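Local atomic coordinates of ribonucleoside triphosphate reductase (PDB entry 1L1L), a protein that reduces ribonucleoside triphosphates to 2'-deoxyribonucleoside triphosphates, as a monomeric, allosterically regulated class II ribonucleotide reductase that depends on vitamin B12. Residues 368-372 against 653-659; 352-358 against 376-382. All blocks are in the same frame, centred on the assembly; numbering follows the deposited sequence.

Interaction 1: 368-372 against 653-659; sequences AGIRE and FQDSEGD
With CG anti to its carbonyl carbon and a bend at chi3 (64°), Arg371 sends its side chain from the helix across to the turn at Gly658 and Asp659. Phe653 answers from the other segment: its chi1 of 57° sets CG between backbone N and carbonyl carbon and directs the ring at Ile370 and Arg371. The guanidinium lies flat against the turn backbone. Gly658 O sits 3.3 Å above its plane, offset toward the rim, and Asp659 N lies over the centre of the same face. Because the oxygen is above the plane, the approach of Arg371 NE to Gly658 O, 3.5 Å, is packing and not a hydrogen bond. The lack of a side chain on Gly658 lets the arginine come this close. Arg371 NH2 also makes a long salt bridge of 3.9 Å with Asp659 OD1, the two planar groups turned 74° apart, which suggests a loose electrostatic pairing at an exposed edge.

Helix 363-373 is the crossover helix of a beta-alpha-beta unit in the alpha-beta barrel, and here it meets the loop that follows the barrel strand 650-653. On the buried side, Ile370 CG2 touches Phe653 CZ at 4.0 Å, the side chains crossing at about a right angle, while Arg371 CA comes to the ring edge. Leu677 of the neighbouring strand packs on both Ile370 and Phe653. The turn itself is pinned by Gln654 N, which donates to Glu657 OE1 at 2.9 Å along a nearly straight line, and Ile628 N holds Glu657 OE2.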
ATOM      1  N   ALA A 368     -19.624 -18.153  -0.981  1.00 30.83           N
ATOM      2  CA  ALA A 368     -20.674 -17.697  -1.889  1.00 30.09           C
ATOM      3  C   ALA A 368     -20.390 -16.248  -2.277  1.00 29.56           C
ATOM      4  O   ALA A 368     -20.497 -15.875  -3.451  1.00 30.48           O
ATOM      5  CB  ALA A 368     -22.048 -17.814  -1.215  1.00 30.70           C
ATOM      6  N   GLY A 369     -20.023 -15.438  -1.289  1.00 29.43           N
ATOM      7  CA  GLY A 369     -19.703 -14.044  -1.563  1.00 28.67           C
ATOM      8  C   GLY A 369     -18.518 -13.942  -2.519  1.00 28.58           C
ATOM      9  O   GLY A 369     -18.571 -13.240  -3.529  1.00 27.56           O
ATOM     10  N   ILE A 370     -17.451 -14.672  -2.204  1.00 29.08           N
ATOM     11  CA  ILE A 370     -16.238 -14.655  -3.011  1.00 29.38           C
ATOM     12  C   ILE A 370     -16.500 -15.031  -4.465  1.00 29.70           C
ATOM     13  O   ILE A 370     -15.948 -14.419  -5.377  1.00 28.78           O
ATOM     14  CB  ILE A 370     -15.167 -15.602  -2.402  1.00 29.48           C
ATOM     15  CG1 ILE A 370     -14.672 -15.032  -1.071  1.00 29.93           C
ATOM     16  CG2 ILE A 370     -14.009 -15.789  -3.373  1.00 29.71           C
ATOM     17  CD1 ILE A 370     -13.775 -15.983  -0.289  1.00 30.27           C
ATOM     18  N   ARG A 371     -17.351 -16.030  -4.688  1.00 31.44           N
ATOM     19  CA  ARG A 371     -17.655 -16.465  -6.050  1.00 32.74           C
ATOM     20  C   ARG A 371     -18.391 -15.391  -6.843  1.00 32.79           C
ATOM     21  O   ARG A 371     -18.430 -15.427  -8.070  1.00 33.51           O
ATOM     22  CB  ARG A 371     -18.484 -17.752  -6.023  1.00 33.72           C
ATOM     23  CG  ARG A 371     -17.797 -18.884  -5.290  1.00 36.72           C
ATOM     24  CD  ARG A 371     -18.662 -20.129  -5.236  1.00 38.26           C
ATOM     25  NE  ARG A 371     -18.902 -20.682  -6.562  1.00 40.40           N
ATOM     26  CZ  ARG A 371     -19.467 -21.867  -6.777  1.00 42.25           C
ATOM     27  NH1 ARG A 371     -19.844 -22.615  -5.747  1.00 42.65           N
ATOM     28  NH2 ARG A 371     -19.654 -22.307  -8.018  1.00 43.18           N
ATOM     29  N   GLU A 372     -18.958 -14.418  -6.144  1.00 32.81           N
ATOM     30  CA  GLU A 372     -19.686 -13.357  -6.817  1.00 33.35           C
ATOM     31  C   GLU A 372     -18.849 -12.130  -7.147  1.00 32.76           C
ATOM     32  O   GLU A 372     -18.763 -11.716  -8.306  1.00 32.44           O
ATOM     33  CB  GLU A 372     -20.875 -12.894  -5.975  1.00 33.60           C
ATOM     34  CG  GLU A 372     -21.619 -11.733  -6.627  1.00 35.38           C
ATOM     35  CD  GLU A 372     -22.700 -11.145  -5.752  1.00 36.82           C
ATOM     36  OE1 GLU A 372     -23.597 -11.901  -5.321  1.00 37.17           O
ATOM     37  OE2 GLU A 372     -22.659  -9.922  -5.497  1.00 38.40           O
ATOM     38  N   PHE A 653      -9.360 -17.721  -9.748  1.00 34.02           N
ATOM     39  CA  PHE A 653      -9.891 -19.014 -10.137  1.00 35.30           C
ATOM     40  C   PHE A 653     -10.931 -18.875 -11.243  1.00 36.15           C
ATOM     41  O   PHE A 653     -11.526 -17.813 -11.410  1.00 35.36           O
ATOM     42  CB  PHE A 653     -10.517 -19.693  -8.909  1.00 33.53           C
ATOM     43  CG  PHE A 653     -11.600 -18.875  -8.246  1.00 33.24           C
ATOM     44  CD1 PHE A 653     -12.945 -19.091  -8.553  1.00 32.95           C
ATOM     45  CD2 PHE A 653     -11.273 -17.873  -7.337  1.00 32.00           C
ATOM     46  CE1 PHE A 653     -13.944 -18.319  -7.962  1.00 32.60           C
ATOM     47  CE2 PHE A 653     -12.258 -17.093  -6.742  1.00 31.92           C
ATOM     48  CZ  PHE A 653     -13.600 -17.314  -7.053  1.00 33.69           C
ATOM     49  N   GLN A 654     -11.129 -19.951 -12.000  1.00 37.82           N
ATOM     50  CA  GLN A 654     -12.119 -19.969 -13.071  1.00 40.05           C
ATOM     51  C   GLN A 654     -13.448 -20.323 -12.402  1.00 40.89           C
ATOM     52  O   GLN A 654     -13.462 -20.881 -11.309  1.00 40.12           O
ATOM     53  CB  GLN A 654     -11.784 -21.049 -14.106  1.00 41.37           C
ATOM     54  CG  GLN A 654     -10.332 -21.097 -14.570  1.00 43.86           C
ATOM     55  CD  GLN A 654      -9.890 -19.841 -15.302  1.00 45.68           C
ATOM     56  OE1 GLN A 654     -10.582 -19.354 -16.199  1.00 46.25           O
ATOM     57  NE2 GLN A 654      -8.723 -19.317 -14.931  1.00 46.53           N
ATOM     58  N   ASP A 655     -14.564 -20.007 -13.045  1.00 42.30           N
ATOM     59  CA  ASP A 655     -15.853 -20.335 -12.447  1.00 44.23           C
ATOM     60  C   ASP A 655     -15.979 -21.842 -12.236  1.00 44.07           C
ATOM     61  O   ASP A 655     -16.665 -22.291 -11.320  1.00 44.46           O
ATOM     62  CB  ASP A 655     -16.998 -19.834 -13.327  1.00 46.24           C
ATOM     63  CG  ASP A 655     -16.618 -19.762 -14.786  1.00 48.29           C
ATOM     64  OD1 ASP A 655     -16.093 -20.769 -15.322  1.00 49.99           O
ATOM     65  OD2 ASP A 655     -16.848 -18.692 -15.395  1.00 49.78           O
ATOM     66  N   SER A 656     -15.306 -22.615 -13.083  1.00 43.81           N
ATOM     67  CA  SER A 656     -15.341 -24.069 -12.979  1.00 43.73           C
ATOM     68  C   SER A 656     -14.557 -24.546 -11.755  1.00 43.36           C
ATOM     69  O   SER A 656     -14.501 -25.745 -11.474  1.00 44.20           O
ATOM     70  CB  SER A 656     -14.759 -24.700 -14.244  1.00 43.58           C
ATOM     71  OG  SER A 656     -13.387 -24.371 -14.392  1.00 45.17           O
ATOM     72  N   GLU A 657     -13.946 -23.608 -11.037  1.00 42.00           N
ATOM     73  CA  GLU A 657     -13.181 -23.936  -9.834  1.00 40.43           C
ATOM     74  C   GLU A 657     -13.866 -23.405  -8.581  1.00 39.96           C
ATOM     75  O   GLU A 657     -13.456 -23.711  -7.460  1.00 39.84           O
ATOM     76  CB  GLU A 657     -11.769 -23.345  -9.912  1.00 40.58           C
ATOM     77  CG  GLU A 657     -10.879 -23.969 -10.964  1.00 39.09           C
ATOM     78  CD  GLU A 657      -9.496 -23.342 -10.998  1.00 39.13           C
ATOM     79  OE1 GLU A 657      -9.415 -22.120 -11.237  1.00 37.18           O
ATOM     80  OE2 GLU A 657      -8.498 -24.071 -10.786  1.00 39.00           O
ATOM     81  N   GLY A 658     -14.907 -22.601  -8.777  1.00 39.19           N
ATOM     82  CA  GLY A 658     -15.622 -22.024  -7.650  1.00 39.71           C
ATOM     83  C   GLY A 658     -16.078 -23.047  -6.626  1.00 40.17           C
ATOM     84  O   GLY A 658     -16.266 -22.728  -5.450  1.00 39.29           O
ATOM     85  N   ASP A 659     -16.255 -24.281  -7.082  1.00 40.90           N
ATOM     86  CA  ASP A 659     -16.695 -25.375  -6.228  1.00 41.57           C
ATOM     87  C   ASP A 659     -15.606 -25.782  -5.259  1.00 40.17           C
ATOM     88  O   ASP A 659     -15.840 -26.589  -4.363  1.00 40.77           O
ATOM     89  CB  ASP A 659     -17.069 -26.586  -7.083  1.00 44.72           C
ATOM     90  CG  ASP A 659     -18.174 -26.278  -8.063  1.00 47.72           C
ATOM     91  OD1 ASP A 659     -19.339 -26.139  -7.624  1.00 50.49           O
ATOM     92  OD2 ASP A 659     -17.875 -26.161  -9.275  1.00 50.69           O
TER

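Interaction 2: 352-358 against 376-382; sequences NSVAVDS and PGIVNLD
Four good backbone hydrogen bonds join 352-358 to 376-382 as parallel neighbours in the alpha-beta barrel, the two strands of a right-handed beta-alpha-beta crossover through helix 363-373. Gly377 N donates to Asn352 O at 3.0 Å; Val354 N reaches Gly377 O, Val379 N reaches Val354 O and Val356 N reaches Val379 O. The last step, Leu381 N to Val356 O, is weak at 3.4 Å, where the second strand turns into helix 381-386. Asn380 caps that helix, its OD1 accepting from Leu383 N. On the face with Val379, a water bridges Ser353 OG (2.9 Å) and Ile378 O, donating to the latter. Ser353 can lie against Gly377 because no side chain stands there, and its OG comes to 3.1 Å from Gly377 CA.

Farther along this face, Ala355 CB meets Leu381 CD1 at 3.7 Å. The other face carries Val354, Val356 and Ile378 beneath the crossover helix, whose Tyr363 and Ile366 cover them. Val356 chi1 of -58° puts CG1 anti to the carbonyl carbon and CG2 between the backbone N and that carbon, which presses CG2 on Ile378 CG2 in a close methyl-methyl approach of 3.4 Å.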
ATOM      1  N   ASN A 352     -13.463  -5.082   1.910  1.00 26.31           N
ATOM      2  CA  ASN A 352     -13.824  -5.632   3.205  1.00 26.16           C
ATOM      3  C   ASN A 352     -13.499  -7.096   3.443  1.00 23.49           C
ATOM      4  O   ASN A 352     -13.589  -7.917   2.544  1.00 24.54           O
ATOM      5  CB  ASN A 352     -15.308  -5.354   3.436  1.00 26.35           C
ATOM      6  CG  ASN A 352     -15.660  -3.915   3.126  1.00 28.27           C
ATOM      7  OD1 ASN A 352     -14.832  -3.020   3.299  1.00 26.74           O
ATOM      8  ND2 ASN A 352     -16.881  -3.681   2.665  1.00 28.38           N
ATOM      9  N   SER A 353     -13.113  -7.391   4.676  1.00 23.47           N
ATOM     10  CA  SER A 353     -12.751  -8.738   5.098  1.00 23.49           C
ATOM     11  C   SER A 353     -13.307  -9.047   6.480  1.00 23.36           C
ATOM     12  O   SER A 353     -13.710  -8.146   7.216  1.00 23.24           O
ATOM     13  CB  SER A 353     -11.217  -8.879   5.138  1.00 23.12           C
ATOM     14  OG  SER A 353     -10.693  -8.770   3.827  1.00 25.12           O
ATOM     15  N   VAL A 354     -13.319 -10.323   6.840  1.00 24.01           N
ATOM     16  CA  VAL A 354     -13.804 -10.711   8.152  1.00 25.21           C
ATOM     17  C   VAL A 354     -12.717 -11.428   8.946  1.00 25.58           C
ATOM     18  O   VAL A 354     -11.851 -12.104   8.381  1.00 23.43           O
ATOM     19  CB  VAL A 354     -15.053 -11.622   8.047  1.00 26.40           C
ATOM     20  CG1 VAL A 354     -16.206 -10.847   7.415  1.00 27.04           C
ATOM     21  CG2 VAL A 354     -14.734 -12.856   7.213  1.00 27.44           C
ATOM     22  N   ALA A 355     -12.759 -11.249  10.260  1.00 26.31           N
ATOM     23  CA  ALA A 355     -11.807 -11.871  11.158  1.00 27.87           C
ATOM     24  C   ALA A 355     -12.271 -13.274  11.507  1.00 29.48           C
ATOM     25  O   ALA A 355     -13.451 -13.488  11.807  1.00 30.36           O
ATOM     26  CB  ALA A 355     -11.677 -11.049  12.424  1.00 27.46           C
ATOM     27  N   VAL A 356     -11.356 -14.233  11.451  1.00 29.61           N
ATOM     28  CA  VAL A 356     -11.686 -15.609  11.798  1.00 30.91           C
ATOM     29  C   VAL A 356     -10.565 -16.193  12.642  1.00 32.36           C
ATOM     30  O   VAL A 356      -9.590 -15.512  12.948  1.00 32.02           O
ATOM     31  CB  VAL A 356     -11.849 -16.508  10.545  1.00 30.58           C
ATOM     32  CG1 VAL A 356     -12.913 -15.956   9.636  1.00 30.10           C
ATOM     33  CG2 VAL A 356     -10.512 -16.630   9.804  1.00 31.02           C
ATOM     34  N   ASP A 357     -10.731 -17.448  13.044  1.00 34.35           N
ATOM     35  CA  ASP A 357      -9.711 -18.165  13.796  1.00 35.49           C
ATOM     36  C   ASP A 357      -9.700 -19.564  13.197  1.00 35.90           C
ATOM     37  O   ASP A 357     -10.580 -19.895  12.400  1.00 35.52           O
ATOM     38  CB  ASP A 357     -10.027 -18.218  15.295  1.00 36.92           C
ATOM     39  CG  ASP A 357     -11.377 -18.828  15.589  1.00 38.43           C
ATOM     40  OD1 ASP A 357     -11.733 -19.835  14.947  1.00 40.21           O
ATOM     41  OD2 ASP A 357     -12.078 -18.303  16.478  1.00 40.84           O
ATOM     42  N   SER A 358      -8.719 -20.380  13.572  1.00 35.52           N
ATOM     43  CA  SER A 358      -8.601 -21.731  13.026  1.00 36.74           C
ATOM     44  C   SER A 358      -9.787 -22.624  13.360  1.00 37.08           C
ATOM     45  O   SER A 358     -10.069 -23.578  12.641  1.00 37.67           O
ATOM     46  CB  SER A 358      -7.301 -22.382  13.512  1.00 36.62           C
ATOM     47  OG  SER A 358      -6.182 -21.625  13.073  1.00 35.62           O
ATOM     48  N   PRO A 376     -16.142 -11.443   0.852  1.00 29.59           N
ATOM     49  CA  PRO A 376     -15.082 -10.757   1.596  1.00 28.99           C
ATOM     50  C   PRO A 376     -13.744 -11.493   1.622  1.00 28.05           C
ATOM     51  O   PRO A 376     -13.633 -12.646   1.196  1.00 26.48           O
ATOM     52  CB  PRO A 376     -15.667 -10.656   2.991  1.00 28.68           C
ATOM     53  CG  PRO A 376     -16.378 -11.988   3.114  1.00 29.07           C
ATOM     54  CD  PRO A 376     -17.088 -12.098   1.775  1.00 28.87           C
ATOM     55  N   GLY A 377     -12.732 -10.794   2.131  1.00 27.24           N
ATOM     56  CA  GLY A 377     -11.428 -11.386   2.280  1.00 26.70           C
ATOM     57  C   GLY A 377     -11.423 -11.933   3.690  1.00 26.69           C
ATOM     58  O   GLY A 377     -12.367 -11.704   4.454  1.00 25.79           O
ATOM     59  N   ILE A 378     -10.360 -12.634   4.057  1.00 25.68           N
ATOM     60  CA  ILE A 378     -10.270 -13.212   5.376  1.00 26.35           C
ATOM     61  C   ILE A 378      -8.964 -12.883   6.085  1.00 25.85           C
ATOM     62  O   ILE A 378      -7.910 -12.810   5.459  1.00 25.34           O
ATOM     63  CB  ILE A 378     -10.403 -14.740   5.297  1.00 28.14           C
ATOM     64  CG1 ILE A 378     -11.768 -15.115   4.717  1.00 29.03           C
ATOM     65  CG2 ILE A 378     -10.210 -15.342   6.656  1.00 28.54           C
ATOM     66  CD1 ILE A 378     -11.913 -16.597   4.471  1.00 32.79           C
ATOM     67  N   VAL A 379      -9.048 -12.682   7.394  1.00 25.16           N
ATOM     68  CA  VAL A 379      -7.873 -12.412   8.203  1.00 25.99           C
ATOM     69  C   VAL A 379      -7.949 -13.279   9.451  1.00 27.50           C
ATOM     70  O   VAL A 379      -8.884 -13.150  10.248  1.00 27.49           O
ATOM     71  CB  VAL A 379      -7.794 -10.934   8.613  1.00 25.37           C
ATOM     72  CG1 VAL A 379      -6.608 -10.716   9.533  1.00 26.57           C
ATOM     73  CG2 VAL A 379      -7.677 -10.068   7.377  1.00 25.13           C
ATOM     74  N   ASN A 380      -6.982 -14.175   9.614  1.00 26.77           N
ATOM     75  CA  ASN A 380      -6.954 -15.049  10.780  1.00 28.16           C
ATOM     76  C   ASN A 380      -6.095 -14.399  11.863  1.00 29.51           C
ATOM     77  O   ASN A 380      -4.862 -14.539  11.863  1.00 29.72           O
ATOM     78  CB  ASN A 380      -6.386 -16.423  10.412  1.00 27.19           C
ATOM     79  CG  ASN A 380      -6.569 -17.440  11.524  1.00 26.10           C
ATOM     80  OD1 ASN A 380      -6.354 -17.136  12.693  1.00 26.71           O
ATOM     81  ND2 ASN A 380      -6.959 -18.655  11.162  1.00 26.83           N
ATOM     82  N   LEU A 381      -6.749 -13.678  12.772  1.00 29.50           N
ATOM     83  CA  LEU A 381      -6.060 -12.985  13.858  1.00 30.52           C
ATOM     84  C   LEU A 381      -5.400 -13.969  14.825  1.00 31.71           C
ATOM     85  O   LEU A 381      -4.358 -13.677  15.422  1.00 31.03           O
ATOM     86  CB  LEU A 381      -7.053 -12.081  14.604  1.00 30.35           C
ATOM     87  CG  LEU A 381      -7.601 -10.904  13.782  1.00 30.01           C
ATOM     88  CD1 LEU A 381      -8.710 -10.186  14.545  1.00 29.44           C
ATOM     89  CD2 LEU A 381      -6.457  -9.943  13.471  1.00 28.28           C
ATOM     90  N   ASP A 382      -6.019 -15.136  14.959  1.00 33.02           N
ATOM     91  CA  ASP A 382      -5.538 -16.217  15.815  1.00 34.90           C
ATOM     92  C   ASP A 382      -4.111 -16.602  15.405  1.00 34.14           C
ATOM     93  O   ASP A 382      -3.172 -16.492  16.195  1.00 34.50           O
ATOM     94  CB  ASP A 382      -6.470 -17.429  15.656  1.00 36.65           C
ATOM     95  CG  ASP A 382      -6.116 -18.574  16.584  1.00 38.66           C
ATOM     96  OD1 ASP A 382      -6.666 -19.685  16.386  1.00 40.01           O
ATOM     97  OD2 ASP A 382      -5.304 -18.365  17.509  1.00 39.66           O
TER
HETATM   98  O   HOH W   1      -8.079 -10.084   3.892  1.00 45.21           O

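Helix 363-373 ties the two contacts together: it is the crossover between the paired strands of interaction 2, and its later turns supply one side of interaction 1. The sites adjoin where Ile370 CG1 packs on Pro376 O at 3.5 Å, although their centres are 18 Å apart. Interaction 2 is buried and built on regular main-chain pairing, with aliphatic side chains beneath the helix. Interaction 1 lies nearer the surface, is smaller (222 against 578 Å²), and uses an apolar patch inside and, outside, an arginine laid on a turn's peptide and loosely paired with a carboxylate. One mixed sheet holds the paired strands of interaction 2 and strand 650-653, which ends at Phe653, with 674-679 between 377-380 and 650-653.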